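Local coordinates for flocculation protein FLO11 (Saccharomyces cerevisiae, PDB 4UYT) that mediates homotypic cell-cell adhesion during yeast flocculation and contributes to substrate adhesion, invasive growth and biofilm formation, here represented by its N-terminal Flo11 domain, at residues Y32-T37 with P164-N169; I49-K54 with A99-Y104; L61-S66 with E124-S129. All coordinates share one frame; numbering follows the deposited sequence. Where two conformers were deposited one is given.

Interaction 1 (Y32-T37 with P164-N169)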
loop_
_atom_site.group_PDB
_atom_site.type_symbol
_atom_site.label_atom_id
_atom_site.label_comp_id
_atom_site.label_asym_id
_atom_site.label_seq_id
_atom_site.Cartn_x
_atom_site.Cartn_y
_atom_site.Cartn_z
ATOM N N TYR A 32 9.735 2.091 5.092
ATOM C CA TYR A 32 8.837 2.747 4.121
ATOM C C TYR A 32 7.618 3.248 4.892
ATOM O O TYR A 32 7.270 2.699 5.932
ATOM C CB TYR A 32 8.348 1.770 3.042
ATOM C CG TYR A 32 9.400 1.276 2.094
ATOM C CD1 TYR A 32 10.334 0.322 2.489
ATOM C CD2 TYR A 32 9.411 1.699 0.754
ATOM C CE1 TYR A 32 11.279 -0.162 1.603
ATOM C CE2 TYR A 32 10.358 1.219 -0.133
ATOM C CZ TYR A 32 11.294 0.295 0.304
ATOM O OH TYR A 32 12.223 -0.194 -0.582
ATOM N N THR A 33 6.923 4.211 4.276
ATOM C CA THR A 33 5.635 4.669 4.722
ATOM C C THR A 33 4.630 4.566 3.589
ATOM O O THR A 33 4.981 4.589 2.406
ATOM C CB THR A 33 5.683 6.125 5.238
ATOM O OG1 THR A 33 6.124 6.984 4.189
ATOM C CG2 THR A 33 6.611 6.257 6.460
ATOM N N LEU A 34 3.360 4.506 3.966
ATOM C CA LEU A 34 2.245 4.488 3.026
ATOM C C LEU A 34 1.186 5.444 3.505
ATOM O O LEU A 34 0.838 5.425 4.687
ATOM C CB LEU A 34 1.688 3.059 2.865
ATOM C CG LEU A 34 0.520 2.901 1.890
ATOM C CD1 LEU A 34 0.526 1.513 1.242
ATOM C CD2 LEU A 34 -0.843 3.161 2.512
ATOM N N ASP A 35 0.648 6.244 2.581
ATOM C CA ASP A 35 -0.503 7.069 2.842
ATOM C C ASP A 35 -1.544 6.798 1.750
ATOM O O ASP A 35 -1.217 6.540 0.615
ATOM C CB ASP A 35 -0.111 8.554 2.847
ATOM C CG ASP A 35 -1.142 9.445 3.459
ATOM O OD1 ASP A 35 -2.061 8.959 4.146
ATOM O OD2 ASP A 35 -0.964 10.679 3.308
ATOM N N VAL A 36 -2.795 6.903 2.120
ATOM C CA VAL A 36 -3.929 6.843 1.172
ATOM C C VAL A 36 -4.336 8.282 0.930
ATOM O O VAL A 36 -4.830 8.957 1.826
ATOM C CB VAL A 36 -5.088 5.991 1.706
ATOM C CG1 VAL A 36 -6.250 6.047 0.709
ATOM C CG2 VAL A 36 -4.649 4.557 1.962
ATOM N N THR A 37 -4.057 8.775 -0.271
ATOM C CA THR A 37 -4.200 10.176 -0.567
ATOM C C THR A 37 -5.524 10.583 -1.214
ATOM O O THR A 37 -5.875 11.756 -1.184
ATOM C CB THR A 37 -3.040 10.662 -1.440
ATOM O OG1 THR A 37 -3.049 9.938 -2.666
ATOM C CG2 THR A 37 -1.698 10.463 -0.720
ATOM N N PRO A 164 -0.047 1.456 8.305
ATOM C CA PRO A 164 -1.368 1.524 8.903
ATOM C C PRO A 164 -2.467 1.065 7.969
ATOM O O PRO A 164 -2.370 1.111 6.747
ATOM C CB PRO A 164 -1.542 3.031 9.226
ATOM C CG PRO A 164 -0.532 3.752 8.400
ATOM C CD PRO A 164 0.565 2.791 8.130
ATOM N N GLY A 165 -3.543 0.594 8.580
ATOM C CA GLY A 165 -4.832 0.575 7.906
ATOM C C GLY A 165 -5.497 1.942 7.900
ATOM O O GLY A 165 -5.096 2.857 8.652
ATOM N N PHE A 166 -6.503 2.098 7.040
ATOM C CA PHE A 166 -7.209 3.349 6.815
ATOM C C PHE A 166 -8.682 3.078 6.747
ATOM O O PHE A 166 -9.115 1.966 6.402
ATOM C CB PHE A 166 -6.759 4.005 5.506
ATOM C CG PHE A 166 -5.370 4.533 5.574
ATOM C CD1 PHE A 166 -4.277 3.694 5.379
ATOM C CD2 PHE A 166 -5.138 5.895 5.826
ATOM C CE1 PHE A 166 -2.994 4.202 5.492
ATOM C CE2 PHE A 166 -3.841 6.391 5.916
ATOM C CZ PHE A 166 -2.790 5.543 5.736
ATOM N N TYR A 167 -9.474 4.117 6.990
ATOM C CA TYR A 167 -10.919 4.013 6.813
ATOM C C TYR A 167 -11.460 5.324 6.269
ATOM O O TYR A 167 -10.800 6.364 6.258
ATOM C CB TYR A 167 -11.581 3.589 8.125
ATOM C CG TYR A 167 -11.526 4.576 9.278
ATOM C CD1 TYR A 167 -12.369 5.672 9.311
ATOM C CD2 TYR A 167 -10.748 4.329 10.393
ATOM C CE1 TYR A 167 -12.431 6.525 10.372
ATOM C CE2 TYR A 167 -10.798 5.192 11.502
ATOM C CZ TYR A 167 -11.650 6.300 11.459
ATOM O OH TYR A 167 -11.765 7.190 12.508
ATOM N N TRP A 168 -12.688 5.266 5.769
ATOM C CA TRP A 168 -13.321 6.407 5.116
ATOM C C TRP A 168 -14.840 6.176 5.106
ATOM O O TRP A 168 -15.343 5.134 5.485
ATOM C CB TRP A 168 -12.807 6.596 3.708
ATOM C CG TRP A 168 -12.894 5.387 2.832
ATOM C CD1 TRP A 168 -14.004 4.907 2.177
ATOM C CD2 TRP A 168 -11.836 4.501 2.501
ATOM N NE1 TRP A 168 -13.695 3.769 1.470
ATOM C CE2 TRP A 168 -12.367 3.507 1.627
ATOM C CE3 TRP A 168 -10.468 4.461 2.817
ATOM C CZ2 TRP A 168 -11.585 2.531 1.034
ATOM C CZ3 TRP A 168 -9.692 3.488 2.235
ATOM C CH2 TRP A 168 -10.249 2.541 1.348
ATOM N N ASN A 169 -15.558 7.187 4.641
ATOM C CA ASN A 169 -17.011 7.140 4.656
ATOM C C ASN A 169 -17.587 6.149 3.621
ATOM O O ASN A 169 -17.196 6.153 2.454
ATOM C CB ASN A 169 -17.623 8.504 4.427
ATOM C CG ASN A 169 -17.640 9.353 5.689
ATOM O OD1 ASN A 169 -16.742 9.275 6.532
ATOM N ND2 ASN A 169 -18.650 10.184 5.818
#
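Val-36 lays a methyl group on the ring of Phe-166, joining two strands from different sheets of the fibronectin type III-like Flo11 domain. The evidence for sheet-on-sheet packing is geometric: the axes of 32-37 and 166-169 run nearly parallel, 5° apart, but approach no closer than 9.0 Å, and the gap is bridged mainly by side chains, with no backbone pairing between the two segments. The tight part is the buried one. Val-36 CG2 stands 3.8 Å from the centroid of the Phe-166 ring and 20° off its normal, a CH-pi contact over the face. The closest ring atom to Val-36 CG2 is Phe-166 CD1, at 3.5 Å. With CG1 anti to the backbone N (chi1 177°), CG2 is left beside that nitrogen and can reach the ring, while the valine and phenylalanine side chains run antiparallel alongside one another. Leu-34 adds CD2 at 3.8 Å from Phe-166 CE1, and its carbonyl O approaches the ring edge, near the ring plane, at CZ. The looser part involves Asp-35 and Pro-164. Asp-35 is solvent-exposed, and its OD1 lies 3.6 Å from Phe-166 CE2, obliquely to the ring. Pro-164, partly exposed, makes a long contact, CG 4.3 Å from Leu-34 O. Around the contact, strand 46-55 pairs with 32-37 through backbone bonds such as Asp-35 with His-52, whereas Phe-166 bonds through its backbone to Met-116. Packing against the aromatic ring has a polar cost: Val-36 N is buried with no hydrogen-bond partner in the model, and Phe-166 CZ, 3.9 Å from Val-36 N, offers it no acceptor.

Interaction 2 (I49-K54 with A99-Y104)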
loop_
_atom_site.group_PDB
_atom_site.type_symbol
_atom_site.label_atom_id
_atom_site.label_comp_id
_atom_site.label_asym_id
_atom_site.label_seq_id
_atom_site.Cartn_x
_atom_site.Cartn_y
_atom_site.Cartn_z
ATOM N N ILE A 49 -8.916 4.005 -4.980
ATOM C CA ILE A 49 -8.028 4.622 -4.019
ATOM C C ILE A 49 -6.673 4.875 -4.634
ATOM O O ILE A 49 -6.273 4.149 -5.549
ATOM C CB ILE A 49 -7.909 3.787 -2.726
ATOM C CG1 ILE A 49 -7.056 2.530 -2.870
ATOM C CG2 ILE A 49 -9.300 3.465 -2.226
ATOM C CD1 ILE A 49 -6.813 1.803 -1.560
ATOM N N THR A 50 -5.995 5.886 -4.107
ATOM C CA THR A 50 -4.651 6.184 -4.510
ATOM C C THR A 50 -3.774 6.105 -3.250
ATOM O O THR A 50 -4.099 6.692 -2.227
ATOM C CB THR A 50 -4.559 7.565 -5.145
ATOM O OG1 THR A 50 -5.400 7.563 -6.317
ATOM C CG2 THR A 50 -3.140 7.896 -5.560
ATOM N N ILE A 51 -2.656 5.419 -3.388
ATOM C CA ILE A 51 -1.663 5.319 -2.348
ATOM C C ILE A 51 -0.380 6.024 -2.759
ATOM O O ILE A 51 -0.076 6.101 -3.950
ATOM C CB ILE A 51 -1.386 3.850 -1.932
ATOM C CG1 ILE A 51 -0.770 3.020 -3.063
ATOM C CG2 ILE A 51 -2.654 3.219 -1.396
ATOM C CD1 ILE A 51 -0.303 1.626 -2.666
ATOM N N HIS A 52 0.373 6.489 -1.754
ATOM C CA HIS A 52 1.667 7.087 -1.935
ATOM C C HIS A 52 2.613 6.384 -0.981
ATOM O O HIS A 52 2.423 6.449 0.238
ATOM C CB HIS A 52 1.613 8.584 -1.641
ATOM C CG HIS A 52 2.907 9.300 -1.843
ATOM N ND1 HIS A 52 3.178 10.512 -1.267
ATOM C CD2 HIS A 52 3.981 8.987 -2.597
ATOM C CE1 HIS A 52 4.367 10.915 -1.659
ATOM N NE2 HIS A 52 4.875 10.004 -2.462
ATOM N N VAL A 53 3.630 5.725 -1.518
ATOM C CA VAL A 53 4.599 4.952 -0.762
ATOM C C VAL A 53 5.956 5.613 -0.880
ATOM O O VAL A 53 6.366 5.956 -1.974
ATOM C CB VAL A 53 4.661 3.495 -1.264
ATOM C CG1 VAL A 53 5.725 2.696 -0.562
ATOM C CG2 VAL A 53 3.297 2.843 -1.065
ATOM N N LYS A 54 6.611 5.825 0.263
ATOM C CA LYS A 54 7.948 6.396 0.286
ATOM C C LYS A 54 8.880 5.531 1.088
ATOM O O LYS A 54 8.492 4.935 2.085
ATOM C CB LYS A 54 7.928 7.794 0.886
ATOM C CG LYS A 54 7.094 8.807 0.109
ATOM C CD LYS A 54 7.005 10.033 1.004
ATOM C CE LYS A 54 6.637 11.320 0.320
ATOM N NZ LYS A 54 7.248 12.482 1.018
ATOM N N ALA A 99 0.077 4.667 -6.663
ATOM C CA ALA A 99 -0.691 3.667 -7.399
ATOM C C ALA A 99 -2.151 3.930 -7.144
ATOM O O ALA A 99 -2.514 4.320 -6.039
ATOM C CB ALA A 99 -0.316 2.260 -6.962
ATOM N N THR A 100 -2.969 3.665 -8.151
ATOM C CA THR A 100 -4.424 3.804 -8.052
ATOM C C THR A 100 -5.065 2.492 -8.457
ATOM O O THR A 100 -4.713 1.912 -9.482
ATOM C CB THR A 100 -4.912 4.975 -8.928
ATOM O OG1 THR A 100 -4.330 6.214 -8.484
ATOM C CG2 THR A 100 -6.402 5.116 -8.866
ATOM N N PHE A 101 -5.992 2.011 -7.652
ATOM C CA PHE A 101 -6.612 0.718 -7.893
ATOM C C PHE A 101 -7.899 0.676 -7.110
ATOM O O PHE A 101 -8.180 1.547 -6.310
ATOM C CB PHE A 101 -5.694 -0.457 -7.548
ATOM C CG PHE A 101 -5.223 -0.470 -6.113
ATOM C CD1 PHE A 101 -4.139 0.308 -5.696
ATOM C CD2 PHE A 101 -5.839 -1.279 -5.179
ATOM C CE1 PHE A 101 -3.714 0.298 -4.395
ATOM C CE2 PHE A 101 -5.391 -1.302 -3.868
ATOM C CZ PHE A 101 -4.335 -0.507 -3.484
ATOM N N GLU A 102 -8.711 -0.352 -7.393
ATOM C CA GLU A 102 -10.011 -0.490 -6.761
ATOM C C GLU A 102 -9.990 -1.559 -5.653
ATOM O O GLU A 102 -9.351 -2.603 -5.754
ATOM C CB GLU A 102 -11.088 -0.800 -7.795
ATOM C CG GLU A 102 -11.378 0.392 -8.682
ATOM C CD GLU A 102 -12.390 0.077 -9.773
ATOM O OE1 GLU A 102 -12.389 -1.022 -10.342
ATOM O OE2 GLU A 102 -13.177 0.945 -10.098
ATOM N N VAL A 103 -10.765 -1.259 -4.611
ATOM C CA VAL A 103 -10.954 -2.165 -3.499
ATOM C C VAL A 103 -12.439 -2.270 -3.210
ATOM O O VAL A 103 -13.201 -1.340 -3.466
ATOM C CB VAL A 103 -10.205 -1.710 -2.231
ATOM C CG1 VAL A 103 -8.709 -1.672 -2.482
ATOM C CG2 VAL A 103 -10.715 -0.366 -1.728
ATOM N N TYR A 104 -12.818 -3.389 -2.603
ATOM C CA TYR A 104 -14.123 -3.533 -2.014
ATOM C C TYR A 104 -13.954 -3.334 -0.509
ATOM O O TYR A 104 -13.252 -4.100 0.158
ATOM C CB TYR A 104 -14.700 -4.933 -2.264
ATOM C CG TYR A 104 -14.710 -5.415 -3.687
ATOM C CD1 TYR A 104 -15.100 -4.606 -4.750
ATOM C CD2 TYR A 104 -14.367 -6.747 -3.966
ATOM C CE1 TYR A 104 -15.143 -5.078 -6.048
ATOM C CE2 TYR A 104 -14.397 -7.218 -5.262
ATOM C CZ TYR A 104 -14.785 -6.395 -6.298
ATOM O OH TYR A 104 -14.811 -6.912 -7.560
#
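Thr-50 OG1 has two hydroxyl partners: Thr-100 OG1 at 2.8 Å, a bond in which either may donate, and, weakly, Ser-38 OG. A sodium ion sits about 3 Å from the Thr-50 side chain, and Ser-38 and Gln-48 belong to a sodium site. Thr-50 and Thr-100 form a non-hydrogen-bonded antiparallel pair; in each, OG1 is anti to the carbonyl carbon (chi1 -61°), which lets the hydroxyls meet on the threonine face. Hydrogen-bonded pairs flank them. Ile-49 N reaches Phe-101 O at 2.9 Å, nearly straight at 172°, and Ile-51 N reaches Ala-99 O at 2.9 Å; each is answered by the reverse bond. The opposite face is apolar: Ile-49 CG1 rests over the Phe-101 ring, 4.2 Å from its centroid, while Ile-51 CD1 meets the ring edge at CE1, 4.0 Å away. Ile-49 CD1 also touches Phe-101 CZ and Val-103 CG1, closing a buried cluster. Strand 96-104 is an outermost strand of its four-stranded antiparallel sheet, and strand 46-55 lies between it and strand 32-43, with Met-116 and Phe-119 packing on the apolar face.

Interaction 3 (L61-S66 with E124-S129); sequences LKYLWS and EYLQGS
The Trp-65 indole lies over the 127-128 backbone: on one face sit Gln-127 C and Gly-128 CA, the latter a CH-pi contact 3.7 Å from the six-ring centroid and only 6° off its normal. At the edges, Glu-124 OE1 lies in plane, 3.3 Å from CD1, its carboxylate nearly coplanar with the indole, and Ser-129 OG approaches CZ3. A water accepts a weak bond from Trp-65 NE1 and donates one to the same OE1. The Tyr-125 ring carries Leu-64 CD1 over one face, 4.2 Å from the centroid, with the Tyr-63 carbonyl at its edge; Leu-126 CD2 lies at the edge of the Tyr-63 ring, 3.9 Å from Tyr-63 CD1. The backbone forms a classic beta bulge: Trp-65 N (2.8 Å) and Ser-66 N (3.1 Å) both donate to Glu-124 O, while Glu-124 N returns a bond to Ser-66 O. Leu-126 N binds Tyr-63 O at 2.8 Å, tying the turn after the strand to the 3-10 segment. Trp-65 meets Tyr-84, Tyr-125 meets Trp-137, and Tyr-63 meets Trp-139 edge-to-face. Strands 64-70 and 120-125 lie side by side within the five-stranded sheet, flanked by 79-83, with Tyr-82 on Leu-64, and by 143-147, with Phe-144 on Tyr-125.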
loop_
_atom_site.group_PDB
_atom_site.type_symbol
_atom_site.label_atom_id
_atom_site.label_comp_id
_atom_site.label_asym_id
_atom_site.label_seq_id
_atom_site.Cartn_x
_atom_site.Cartn_y
_atom_site.Cartn_z
ATOM N N LEU A 61 15.775 3.152 -9.543
ATOM C CA LEU A 61 14.960 2.159 -10.234
ATOM C C LEU A 61 15.767 0.959 -10.760
ATOM O O LEU A 61 15.234 -0.132 -10.893
ATOM C CB LEU A 61 14.188 2.818 -11.385
ATOM C CG LEU A 61 13.143 1.949 -12.101
ATOM C CD1 LEU A 61 12.036 1.500 -11.160
ATOM C CD2 LEU A 61 12.544 2.676 -13.304
ATOM N N LYS A 62 17.051 1.157 -11.054
ATOM C CA LYS A 62 17.849 0.090 -11.638
ATOM C C LYS A 62 17.958 -1.126 -10.726
ATOM O O LYS A 62 18.163 -2.250 -11.202
ATOM C CB LYS A 62 19.246 0.593 -12.013
ATOM C CG LYS A 62 20.184 0.781 -10.837
ATOM C CD LYS A 62 21.436 1.531 -11.238
ATOM C CE LYS A 62 22.414 1.591 -10.085
ATOM N NZ LYS A 62 23.594 2.426 -10.440
ATOM N N TYR A 63 17.814 -0.921 -9.420
ATOM C CA TYR A 63 17.903 -2.033 -8.476
ATOM C C TYR A 63 16.647 -2.911 -8.445
ATOM O O TYR A 63 16.673 -3.996 -7.880
ATOM C CB TYR A 63 18.161 -1.508 -7.069
ATOM C CG TYR A 63 19.470 -0.780 -6.872
ATOM C CD1 TYR A 63 20.666 -1.481 -6.763
ATOM C CD2 TYR A 63 19.513 0.602 -6.807
ATOM C CE1 TYR A 63 21.868 -0.822 -6.582
ATOM C CE2 TYR A 63 20.709 1.271 -6.633
ATOM C CZ TYR A 63 21.883 0.550 -6.519
ATOM O OH TYR A 63 23.065 1.227 -6.346
ATOM N N LEU A 64 15.553 -2.414 -9.022
ATOM C CA LEU A 64 14.255 -3.081 -8.942
ATOM C C LEU A 64 14.031 -4.119 -10.042
ATOM O O LEU A 64 14.235 -3.848 -11.219
ATOM C CB LEU A 64 13.154 -2.034 -9.009
ATOM C CG LEU A 64 11.738 -2.549 -8.730
ATOM C CD1 LEU A 64 11.569 -2.940 -7.268
ATOM C CD2 LEU A 64 10.723 -1.493 -9.110
ATOM N N TRP A 65 13.573 -5.309 -9.645
ATOM C CA TRP A 65 13.140 -6.342 -10.590
ATOM C C TRP A 65 11.607 -6.353 -10.738
ATOM O O TRP A 65 11.087 -6.357 -11.850
ATOM C CB TRP A 65 13.683 -7.714 -10.173
ATOM C CG TRP A 65 13.261 -8.823 -11.063
ATOM C CD1 TRP A 65 12.488 -9.881 -10.716
ATOM C CD2 TRP A 65 13.582 -8.996 -12.450
ATOM N NE1 TRP A 65 12.301 -10.714 -11.800
ATOM C CE2 TRP A 65 12.959 -10.187 -12.879
ATOM C CE3 TRP A 65 14.312 -8.251 -13.375
ATOM C CZ2 TRP A 65 13.079 -10.672 -14.187
ATOM C CZ3 TRP A 65 14.431 -8.738 -14.678
ATOM C CH2 TRP A 65 13.800 -9.927 -15.069
ATOM N N SER A 66 10.891 -6.332 -9.621
ATOM C CA SER A 66 9.449 -6.344 -9.712
ATOM C C SER A 66 8.824 -5.730 -8.477
ATOM O O SER A 66 9.393 -5.744 -7.375
ATOM C CB SER A 66 8.937 -7.769 -9.904
ATOM O OG SER A 66 9.173 -8.560 -8.748
ATOM N N GLU A 124 10.773 -6.932 -5.104
ATOM C CA GLU A 124 11.921 -7.766 -5.426
ATOM C C GLU A 124 12.969 -6.856 -6.021
ATOM O O GLU A 124 12.840 -6.396 -7.156
ATOM C CB GLU A 124 11.567 -8.877 -6.430
ATOM C CG GLU A 124 10.611 -9.932 -5.910
ATOM C CD GLU A 124 10.285 -11.016 -6.937
ATOM O OE1 GLU A 124 10.789 -10.979 -8.083
ATOM O OE2 GLU A 124 9.496 -11.916 -6.591
ATOM N N TYR A 125 14.040 -6.652 -5.259
ATOM C CA TYR A 125 15.219 -5.970 -5.735
ATOM C C TYR A 125 16.324 -6.981 -6.028
ATOM O O TYR A 125 16.374 -8.073 -5.456
ATOM C CB TYR A 125 15.735 -5.008 -4.671
ATOM C CG TYR A 125 14.839 -3.827 -4.334
ATOM C CD1 TYR A 125 14.908 -2.656 -5.080
ATOM C CD2 TYR A 125 14.027 -3.828 -3.201
ATOM C CE1 TYR A 125 14.154 -1.533 -4.759
ATOM C CE2 TYR A 125 13.285 -2.707 -2.859
ATOM C CZ TYR A 125 13.349 -1.553 -3.631
ATOM O OH TYR A 125 12.662 -0.398 -3.309
ATOM N N LEU A 126 17.209 -6.611 -6.937
ATOM C CA LEU A 126 18.425 -7.385 -7.197
ATOM C C LEU A 126 18.160 -8.788 -7.734
ATOM O O LEU A 126 19.001 -9.670 -7.579
ATOM C CB LEU A 126 19.314 -7.498 -5.937
ATOM C CG LEU A 126 19.944 -6.243 -5.334
ATOM C CD1 LEU A 126 21.024 -6.654 -4.345
ATOM C CD2 LEU A 126 20.541 -5.331 -6.398
ATOM N N GLN A 127 17.019 -9.001 -8.373
ATOM C CA GLN A 127 16.723 -10.260 -9.037
ATOM C C GLN A 127 16.777 -10.021 -10.525
ATOM O O GLN A 127 16.807 -8.874 -10.981
ATOM C CB GLN A 127 15.354 -10.799 -8.614
ATOM C CG GLN A 127 15.271 -11.194 -7.142
ATOM C CD GLN A 127 16.255 -12.284 -6.745
ATOM O OE1 GLN A 127 16.775 -12.295 -5.627
ATOM N NE2 GLN A 127 16.521 -13.203 -7.659
ATOM N N GLY A 128 16.826 -11.104 -11.290
ATOM C CA GLY A 128 16.894 -10.983 -12.731
ATOM C C GLY A 128 18.076 -10.118 -13.123
ATOM O O GLY A 128 19.163 -10.217 -12.529
ATOM N N SER A 129 17.851 -9.240 -14.097
ATOM C CA SER A 129 18.904 -8.381 -14.605
ATOM C C SER A 129 19.333 -7.316 -13.601
ATOM O O SER A 129 20.384 -6.719 -13.754
ATOM C CB SER A 129 18.475 -7.736 -15.928
ATOM O OG SER A 129 17.252 -7.042 -15.797
HETATM O O HOH W 1 9.333 -11.790 -10.660
#

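Interactions 1 and 2 share a sheet, in which strands 32-43 and 46-55 are neighbours; the centres of the two contacts lie about 9 Å apart. Direct evidence is two probable hydrogen bonds, Thr-33 N to Lys-54 O at 2.8 Å and Asp-35 O to His-52 N at 2.9 Å. Interaction 3 stands apart, its centre about 26 Å from that of interaction 1 and 22 Å from that of interaction 2. The segments of interactions 1 and 3 nevertheless touch at one point, where Tyr-32 OH and Tyr-125 OH are 2.8 Å apart, a probable hydrogen bond. Between interactions 2 and 3 the nearest atoms are about 8 Å apart. Bound sodium is about 7 Å from the Val-36 side chain and about 12 Å from that of Ser-66, whereas interaction 2 lies at an ion.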